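Local coordinates for uncharacterized protein (PDB 5IFF) that acts as a restriction DNA glycosylase (R.PabI) that binds double-stranded DNA and probably excises adenine bases from its recognition sequence, at residues I56-S61 and D69-R74. The protein carries 2 engineered substitutions. Numbering follows the deposited sequence.
Sequences IAWQIS and DYELSR. Engineered in segment 56-61: A57 (natural residue Glu).
The carboxylate of E71, buried at the N-cap position of helix 72-81, takes hydrogen bonds from two donors of segment 56-61. W58 NE1 reaches E71 OE2 at 3.0 Å; the oxygen lies in the indole plane, but the N-H arrives from above the carboxylate, the two planes standing 88° apart. S61 N meets E71 OE1 at 2.7 Å, nearly along the C-O axis. A water donates a second bond to E71 OE1 (2.6 Å), the third to the carboxylate, and also bonds Q59 O and S61 OG. In the backbone, L72 N donates to S61 O at 3.1 Å, joining the first turn of the helix to segment 56-61.

Apolar contacts flank these bonds. I60, its CG1 anti to the backbone N (chi1 -168°), sends CD1 to L72 CB at 4.1 Å, and both side chains pack on L194 of helix 188-201. E71 CG lies over the centre of the Y70 ring, whose edge touches S61 CB.

An alanine in place of E71 would probably leave the indole N-H and S61 N without the carboxylate oxygens that accept them. Q59 and I60 belong to the adenine-binding site; the bonds of E71 to S61 N and, through the water, to Q59 O are consistent with a second-shell role, positioning the chain there.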
loop_
_atom_site.group_PDB
_atom_site.type_symbol
_atom_site.label_atom_id
_atom_site.label_comp_id
_atom_site.label_asym_id
_atom_site.label_seq_id
_atom_site.Cartn_x
_atom_site.Cartn_y
_atom_site.Cartn_z
ATOM N N ILE A 56 21.297 14.885 4.263
ATOM C CA ILE A 56 20.391 13.769 4.562
ATOM C C ILE A 56 19.256 14.329 5.404
ATOM O O ILE A 56 19.513 14.831 6.509
ATOM C CB ILE A 56 21.068 12.635 5.374
ATOM C CG1 ILE A 56 22.196 11.987 4.581
ATOM C CG2 ILE A 56 20.014 11.569 5.715
ATOM C CD1 ILE A 56 23.113 11.211 5.477
ATOM N N ALA A 57 18.045 14.268 4.870
ATOM C CA ALA A 57 16.845 14.707 5.551
ATOM C C ALA A 57 16.200 13.528 6.267
ATOM O O ALA A 57 15.749 12.589 5.626
ATOM C CB ALA A 57 15.859 15.319 4.538
ATOM N N TRP A 58 16.108 13.625 7.589
ATOM C CA TRP A 58 15.669 12.540 8.410
ATOM C C TRP A 58 14.478 13.026 9.228
ATOM O O TRP A 58 14.625 13.936 10.092
ATOM C CB TRP A 58 16.801 12.111 9.309
ATOM C CG TRP A 58 16.535 10.917 10.231
ATOM C CD1 TRP A 58 15.438 10.063 10.248
ATOM C CD2 TRP A 58 17.428 10.446 11.283
ATOM N NE1 TRP A 58 15.628 9.097 11.225
ATOM C CE2 TRP A 58 16.810 9.303 11.853
ATOM C CE3 TRP A 58 18.677 10.870 11.742
ATOM C CZ2 TRP A 58 17.417 8.598 12.916
ATOM C CZ3 TRP A 58 19.274 10.164 12.814
ATOM C CH2 TRP A 58 18.636 9.039 13.381
ATOM N N GLN A 59 13.327 12.458 8.934
ATOM C CA GLN A 59 12.126 12.711 9.721
ATOM C C GLN A 59 12.235 11.813 10.920
ATOM O O GLN A 59 11.888 10.613 10.848
ATOM C CB GLN A 59 10.841 12.433 8.907
ATOM C CG GLN A 59 9.616 12.914 9.601
ATOM C CD GLN A 59 8.893 11.777 10.279
ATOM O OE1 GLN A 59 8.403 10.863 9.618
ATOM N NE2 GLN A 59 8.853 11.805 11.612
ATOM N N ILE A 60 12.718 12.387 12.015
ATOM C CA ILE A 60 13.185 11.603 13.136
ATOM C C ILE A 60 12.080 11.459 14.211
ATOM O O ILE A 60 11.199 12.323 14.347
ATOM C CB ILE A 60 14.451 12.223 13.734
ATOM C CG1 ILE A 60 15.123 11.265 14.719
ATOM C CG2 ILE A 60 14.138 13.595 14.396
ATOM C CD1 ILE A 60 16.532 11.778 15.172
ATOM N N SER A 61 12.114 10.340 14.936
ATOM C CA SER A 61 11.061 10.018 15.925
ATOM C C SER A 61 11.715 9.778 17.290
ATOM O O SER A 61 12.941 9.698 17.371
ATOM C CB SER A 61 10.265 8.765 15.509
ATOM O OG SER A 61 9.594 8.964 14.291
ATOM N N ASP A 69 12.682 3.452 22.833
ATOM C CA ASP A 69 14.062 3.029 22.543
ATOM C C ASP A 69 14.285 3.030 21.010
ATOM O O ASP A 69 14.511 1.984 20.392
ATOM C CB ASP A 69 14.350 1.648 23.136
ATOM C CG ASP A 69 15.799 1.207 22.928
ATOM O OD1 ASP A 69 16.687 2.086 22.813
ATOM O OD2 ASP A 69 16.042 -0.026 22.887
ATOM N N TYR A 70 14.154 4.198 20.419
ATOM C CA TYR A 70 14.095 4.295 18.951
ATOM C C TYR A 70 14.562 5.638 18.507
ATOM O O TYR A 70 14.072 6.650 19.018
ATOM C CB TYR A 70 12.656 4.078 18.472
ATOM C CG TYR A 70 12.459 4.142 16.941
ATOM C CD1 TYR A 70 12.999 3.151 16.105
ATOM C CD2 TYR A 70 11.688 5.162 16.355
ATOM C CE1 TYR A 70 12.795 3.185 14.714
ATOM C CE2 TYR A 70 11.453 5.194 14.970
ATOM C CZ TYR A 70 12.036 4.229 14.152
ATOM O OH TYR A 70 11.813 4.271 12.782
ATOM N N GLU A 71 15.524 5.664 17.584
ATOM C CA GLU A 71 16.105 6.900 17.051
ATOM C C GLU A 71 16.493 7.903 18.154
ATOM O O GLU A 71 17.419 7.645 18.903
ATOM C CB GLU A 71 15.149 7.521 16.044
ATOM C CG GLU A 71 14.930 6.577 14.854
ATOM C CD GLU A 71 14.183 7.216 13.688
ATOM O OE1 GLU A 71 13.364 8.147 13.870
ATOM O OE2 GLU A 71 14.401 6.727 12.577
ATOM N N LEU A 72 15.811 9.044 18.240
ATOM C CA LEU A 72 16.244 10.041 19.193
ATOM C C LEU A 72 16.217 9.482 20.648
ATOM O O LEU A 72 17.088 9.823 21.416
ATOM C CB LEU A 72 15.360 11.312 19.111
ATOM C CG LEU A 72 15.803 12.450 20.063
ATOM C CD1 LEU A 72 17.241 13.024 19.797
ATOM C CD2 LEU A 72 14.790 13.607 20.012
ATOM N N SER A 73 15.226 8.658 21.028
ATOM C CA SER A 73 15.255 8.212 22.434
ATOM C C SER A 73 16.421 7.247 22.675
ATOM O O SER A 73 16.975 7.185 23.786
ATOM C CB SER A 73 13.933 7.540 22.894
ATOM O OG SER A 73 13.461 6.519 22.024
ATOM N N ARG A 74 16.789 6.471 21.658
ATOM C CA ARG A 74 17.923 5.574 21.846
ATOM C C ARG A 74 19.235 6.390 21.890
ATOM O O ARG A 74 20.135 6.073 22.698
ATOM C CB ARG A 74 17.960 4.469 20.759
ATOM C CG ARG A 74 19.252 3.595 20.827
ATOM C CD ARG A 74 19.212 2.395 19.872
ATOM N NE ARG A 74 18.332 1.330 20.365
ATOM C CZ ARG A 74 18.252 0.105 19.842
ATOM N NH1 ARG A 74 18.989 -0.228 18.788
ATOM N NH2 ARG A 74 17.421 -0.790 20.372
HETATM O O HOH W 1 11.349 8.367 12.209
#